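Local coordinates for putative lipoprotein YcdA (Bacillus subtilis subsp. subtilis str. 168, PDB 4R4G) that is of unknown function but is a putative membrane-attached lipoprotein with an Ig-like N-terminal domain and an alpha+beta C-terminal domain, at residues Lys142-Tyr153 / Met299-Leu309. Residues are numbered along the deposited sequence; the frame is centred on the assembly and turned at random.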
loop_
_atom_site.group_PDB
_atom_site.type_symbol
_atom_site.label_atom_id
_atom_site.label_comp_id
_atom_site.label_asym_id
_atom_site.label_seq_id
_atom_site.Cartn_x
_atom_site.Cartn_y
_atom_site.Cartn_z
ATOM N N LYS A 142 8.516 4.042 6.430
ATOM C CA LYS A 142 7.906 2.733 6.698
ATOM C C LYS A 142 6.462 2.629 6.163
ATOM O O LYS A 142 5.880 1.537 6.153
ATOM C CB LYS A 142 7.891 2.468 8.221
ATOM C CG LYS A 142 8.912 1.456 8.695
ATOM C CD LYS A 142 8.310 0.494 9.723
ATOM C CE LYS A 142 9.259 -0.627 10.116
ATOM N NZ LYS A 142 9.416 -1.667 9.048
ATOM N N LEU A 143 5.886 3.762 5.754
ATOM C CA LEU A 143 4.492 3.839 5.327
ATOM C C LEU A 143 4.261 3.138 3.996
ATOM O O LEU A 143 3.230 2.482 3.823
ATOM C CB LEU A 143 3.979 5.307 5.283
ATOM C CG LEU A 143 3.868 6.044 6.651
ATOM C CD1 LEU A 143 3.436 7.491 6.475
ATOM C CD2 LEU A 143 2.917 5.330 7.606
ATOM N N GLN A 144 5.230 3.226 3.086
ATOM C CA GLN A 144 5.104 2.592 1.781
ATOM C C GLN A 144 5.730 1.167 1.729
ATOM O O GLN A 144 5.764 0.564 0.655
ATOM C CB GLN A 144 5.676 3.504 0.706
ATOM C CG GLN A 144 4.920 4.828 0.622
ATOM C CD GLN A 144 3.529 4.675 0.096
ATOM O OE1 GLN A 144 3.271 3.862 -0.797
ATOM N NE2 GLN A 144 2.603 5.460 0.635
ATOM N N ASP A 145 6.105 0.586 2.894
ATOM C CA ASP A 145 6.631 -0.784 2.991
ATOM C C ASP A 145 5.731 -1.829 2.301
ATOM O O ASP A 145 6.261 -2.744 1.652
ATOM C CB ASP A 145 6.836 -1.199 4.458
ATOM C CG ASP A 145 8.155 -0.774 5.087
ATOM O OD1 ASP A 145 8.893 0.052 4.455
ATOM O OD2 ASP A 145 8.447 -1.239 6.217
ATOM N N SER A 146 4.380 -1.702 2.453
ATOM C CA SER A 146 3.426 -2.634 1.857
ATOM C C SER A 146 3.438 -2.549 0.344
ATOM O O SER A 146 3.260 -3.583 -0.311
ATOM C CB SER A 146 2.012 -2.416 2.386
ATOM O OG SER A 146 1.655 -1.049 2.416
ATOM N N ALA A 147 3.641 -1.323 -0.213
ATOM C CA ALA A 147 3.692 -1.100 -1.662
ATOM C C ALA A 147 4.978 -1.706 -2.212
ATOM O O ALA A 147 4.951 -2.342 -3.270
ATOM C CB ALA A 147 3.597 0.381 -1.988
ATOM N N LYS A 148 6.092 -1.580 -1.456
ATOM C CA LYS A 148 7.390 -2.165 -1.803
ATOM C C LYS A 148 7.175 -3.683 -1.926
ATOM O O LYS A 148 7.448 -4.255 -2.989
ATOM C CB LYS A 148 8.490 -1.775 -0.774
ATOM C CG LYS A 148 8.868 -0.264 -0.786
ATOM C CD LYS A 148 10.003 0.112 0.208
ATOM C CE LYS A 148 10.101 1.605 0.517
ATOM N NZ LYS A 148 9.447 1.989 1.826
ATOM N N ALA A 149 6.557 -4.296 -0.904
ATOM C CA ALA A 149 6.188 -5.707 -0.902
ATOM C C ALA A 149 5.253 -6.067 -2.084
ATOM O O ALA A 149 5.551 -7.038 -2.774
ATOM C CB ALA A 149 5.543 -6.078 0.412
ATOM N N LEU A 150 4.189 -5.277 -2.371
ATOM C CA LEU A 150 3.303 -5.577 -3.512
ATOM C C LEU A 150 4.082 -5.569 -4.843
ATOM O O LEU A 150 3.866 -6.440 -5.691
ATOM C CB LEU A 150 2.093 -4.639 -3.609
ATOM C CG LEU A 150 1.235 -4.897 -4.854
ATOM C CD1 LEU A 150 0.509 -6.234 -4.771
ATOM C CD2 LEU A 150 0.299 -3.776 -5.141
ATOM N N SER A 151 5.001 -4.607 -5.007
ATOM C CA SER A 151 5.841 -4.482 -6.196
ATOM C C SER A 151 6.761 -5.711 -6.336
ATOM O O SER A 151 6.961 -6.164 -7.466
ATOM C CB SER A 151 6.652 -3.188 -6.142
ATOM O OG SER A 151 7.246 -2.872 -7.391
ATOM N N ALA A 152 7.288 -6.266 -5.201
ATOM C CA ALA A 152 8.141 -7.474 -5.176
ATOM C C ALA A 152 7.365 -8.698 -5.674
ATOM O O ALA A 152 7.915 -9.506 -6.417
ATOM C CB ALA A 152 8.668 -7.729 -3.772
ATOM N N TYR A 153 6.075 -8.810 -5.285
ATOM C CA TYR A 153 5.162 -9.859 -5.718
ATOM C C TYR A 153 4.991 -9.782 -7.220
ATOM O O TYR A 153 5.092 -10.801 -7.883
ATOM C CB TYR A 153 3.798 -9.723 -5.019
ATOM C CG TYR A 153 3.651 -10.541 -3.756
ATOM C CD1 TYR A 153 3.218 -11.862 -3.803
ATOM C CD2 TYR A 153 3.907 -9.983 -2.506
ATOM C CE1 TYR A 153 3.047 -12.608 -2.641
ATOM C CE2 TYR A 153 3.741 -10.722 -1.335
ATOM C CZ TYR A 153 3.319 -12.037 -1.408
ATOM O OH TYR A 153 3.172 -12.773 -0.260
HETATM N N MSE A 299 -2.936 -5.847 1.635
HETATM C CA MSE A 299 -1.736 -6.522 2.138
HETATM C C MSE A 299 -1.938 -6.822 3.607
HETATM O O MSE A 299 -2.668 -6.088 4.278
HETATM C CB MSE A 299 -0.477 -5.646 1.966
HETATM C CG MSE A 299 -0.158 -5.234 0.538
HETATM SE SE MSE A 299 0.221 -6.707 -0.628
HETATM C CE MSE A 299 1.998 -7.256 0.006
ATOM N N LYS A 300 -1.266 -7.852 4.130
ATOM C CA LYS A 300 -1.389 -8.221 5.533
ATOM C C LYS A 300 -0.006 -8.379 6.142
ATOM O O LYS A 300 0.815 -9.133 5.618
ATOM C CB LYS A 300 -2.232 -9.509 5.673
ATOM C CG LYS A 300 -3.745 -9.234 5.725
ATOM C CD LYS A 300 -4.629 -10.454 5.389
ATOM C CE LYS A 300 -6.073 -10.249 5.818
ATOM N NZ LYS A 300 -6.988 -11.287 5.262
ATOM N N LYS A 301 0.250 -7.652 7.249
ATOM C CA LYS A 301 1.529 -7.649 7.974
ATOM C C LYS A 301 1.601 -8.768 9.021
ATOM O O LYS A 301 0.604 -9.063 9.682
ATOM C CB LYS A 301 1.740 -6.281 8.655
ATOM C CG LYS A 301 3.109 -6.074 9.311
ATOM C CD LYS A 301 3.239 -4.702 9.960
ATOM C CE LYS A 301 2.756 -4.625 11.397
ATOM N NZ LYS A 301 2.890 -3.243 11.953
ATOM N N ASN A 302 2.792 -9.366 9.187
ATOM C CA ASN A 302 3.032 -10.400 10.185
ATOM C C ASN A 302 3.688 -9.757 11.443
ATOM O O ASN A 302 3.576 -8.539 11.632
ATOM C CB ASN A 302 3.858 -11.554 9.591
ATOM C CG ASN A 302 5.340 -11.327 9.377
ATOM O OD1 ASN A 302 5.874 -10.215 9.458
ATOM N ND2 ASN A 302 6.052 -12.413 9.146
ATOM N N ASP A 303 4.338 -10.576 12.307
ATOM C CA ASP A 303 4.993 -10.104 13.537
ATOM C C ASP A 303 6.315 -9.393 13.227
ATOM O O ASP A 303 6.600 -8.349 13.819
ATOM C CB ASP A 303 5.259 -11.265 14.526
ATOM C CG ASP A 303 4.157 -12.300 14.639
ATOM O OD1 ASP A 303 4.043 -13.162 13.711
ATOM O OD2 ASP A 303 3.432 -12.281 15.661
ATOM N N ILE A 304 7.114 -9.973 12.301
ATOM C CA ILE A 304 8.442 -9.529 11.856
ATOM C C ILE A 304 8.328 -8.419 10.752
ATOM O O ILE A 304 9.319 -8.103 10.094
ATOM C CB ILE A 304 9.230 -10.819 11.424
ATOM C CG1 ILE A 304 9.763 -11.608 12.659
ATOM C CG2 ILE A 304 10.304 -10.643 10.333
ATOM C CD1 ILE A 304 10.802 -10.890 13.636
ATOM N N ASP A 305 7.146 -7.757 10.660
ATOM C CA ASP A 305 6.791 -6.660 9.744
ATOM C C ASP A 305 7.150 -6.995 8.280
ATOM O O ASP A 305 8.067 -6.431 7.666
ATOM C CB ASP A 305 7.374 -5.308 10.197
ATOM C CG ASP A 305 6.535 -4.607 11.260
ATOM O OD1 ASP A 305 6.028 -5.300 12.185
ATOM O OD2 ASP A 305 6.388 -3.368 11.177
ATOM N N GLN A 306 6.409 -7.973 7.761
ATOM C CA GLN A 306 6.486 -8.483 6.409
ATOM C C GLN A 306 5.102 -8.428 5.829
ATOM O O GLN A 306 4.149 -8.840 6.487
ATOM C CB GLN A 306 7.028 -9.905 6.400
ATOM C CG GLN A 306 8.484 -10.008 6.774
ATOM C CD GLN A 306 8.901 -11.445 6.840
ATOM O OE1 GLN A 306 8.190 -12.304 7.364
ATOM N NE2 GLN A 306 10.060 -11.753 6.292
ATOM N N TRP A 307 4.968 -7.888 4.628
ATOM C CA TRP A 307 3.657 -7.761 4.022
ATOM C C TRP A 307 3.410 -8.854 2.987
ATOM O O TRP A 307 4.305 -9.217 2.223
ATOM C CB TRP A 307 3.492 -6.374 3.426
ATOM C CG TRP A 307 3.480 -5.301 4.469
ATOM C CD1 TRP A 307 4.559 -4.637 4.975
ATOM C CD2 TRP A 307 2.337 -4.810 5.170
ATOM N NE1 TRP A 307 4.152 -3.731 5.927
ATOM C CE2 TRP A 307 2.790 -3.816 6.069
ATOM C CE3 TRP A 307 0.964 -5.107 5.127
ATOM C CZ2 TRP A 307 1.915 -3.086 6.878
ATOM C CZ3 TRP A 307 0.098 -4.400 5.949
ATOM C CH2 TRP A 307 0.570 -3.392 6.798
ATOM N N GLN A 308 2.187 -9.398 3.004
ATOM C CA GLN A 308 1.770 -10.501 2.155
ATOM C C GLN A 308 0.496 -10.213 1.373
ATOM O O GLN A 308 -0.395 -9.502 1.842
ATOM C CB GLN A 308 1.549 -11.754 3.010
ATOM C CG GLN A 308 2.771 -12.646 3.145
ATOM C CD GLN A 308 2.468 -13.888 3.942
ATOM O OE1 GLN A 308 2.160 -13.829 5.146
ATOM N NE2 GLN A 308 2.569 -15.040 3.294
ATOM N N LEU A 309 0.424 -10.806 0.170
ATOM C CA LEU A 309 -0.722 -10.771 -0.741
ATOM C C LEU A 309 -1.362 -12.168 -0.771
ATOM O O LEU A 309 -0.660 -13.148 -1.037
ATOM C CB LEU A 309 -0.296 -10.329 -2.161
ATOM C CG LEU A 309 -1.392 -10.298 -3.211
ATOM C CD1 LEU A 309 -2.509 -9.374 -2.817
ATOM C CD2 LEU A 309 -0.857 -9.918 -4.558
HETATM O O HOH W 1 5.926 -2.421 8.156
HETATM O O HOH W 2 1.618 -15.149 -0.253
#
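Leu309 CB sits over the centre of the Tyr153 ring, 3.9 Å from its centroid, while Trp307 O and Ala149 O lie at the ring's edge, in its plane. The Trp307 indole is sandwiched: Ser146 CB covers one face, 3.9 Å from the centroid of the five-membered ring, Lys301 CB lies over the opposite face, and Met299 C is at the edge. With CG anti to its carbonyl carbon (chi1 -66°), Trp307 lies against the first turn of helix 145-157, and its CB meets Ala149 CB at 3.7 Å. This helix packs on the antiparallel hairpin of strands 293-301 and 307-308 and reaches on to strands 233-244 and 221-230 of the same curled sheet, within the DUF5105 family of the NTF2 clan. Between them, selenomethionine Met299 bends so that CE reaches Ala149 CB (3.8 Å) and SE lies by Leu150 CB. Leu309 N donates a weak but fairly straight bond to Tyr153 OH (3.4 Å, 165°), and a water links that hydroxyl to Leu309 O. A phenylalanine in place of Tyr153 would probably leave Leu309 N and the water without their hydroxyl partner. Towards the hairpin's turn, Trp307 NE1 donates to another water (3.1 Å), which donates to Asp305 OD2 and, weakly, Asp145 OD2.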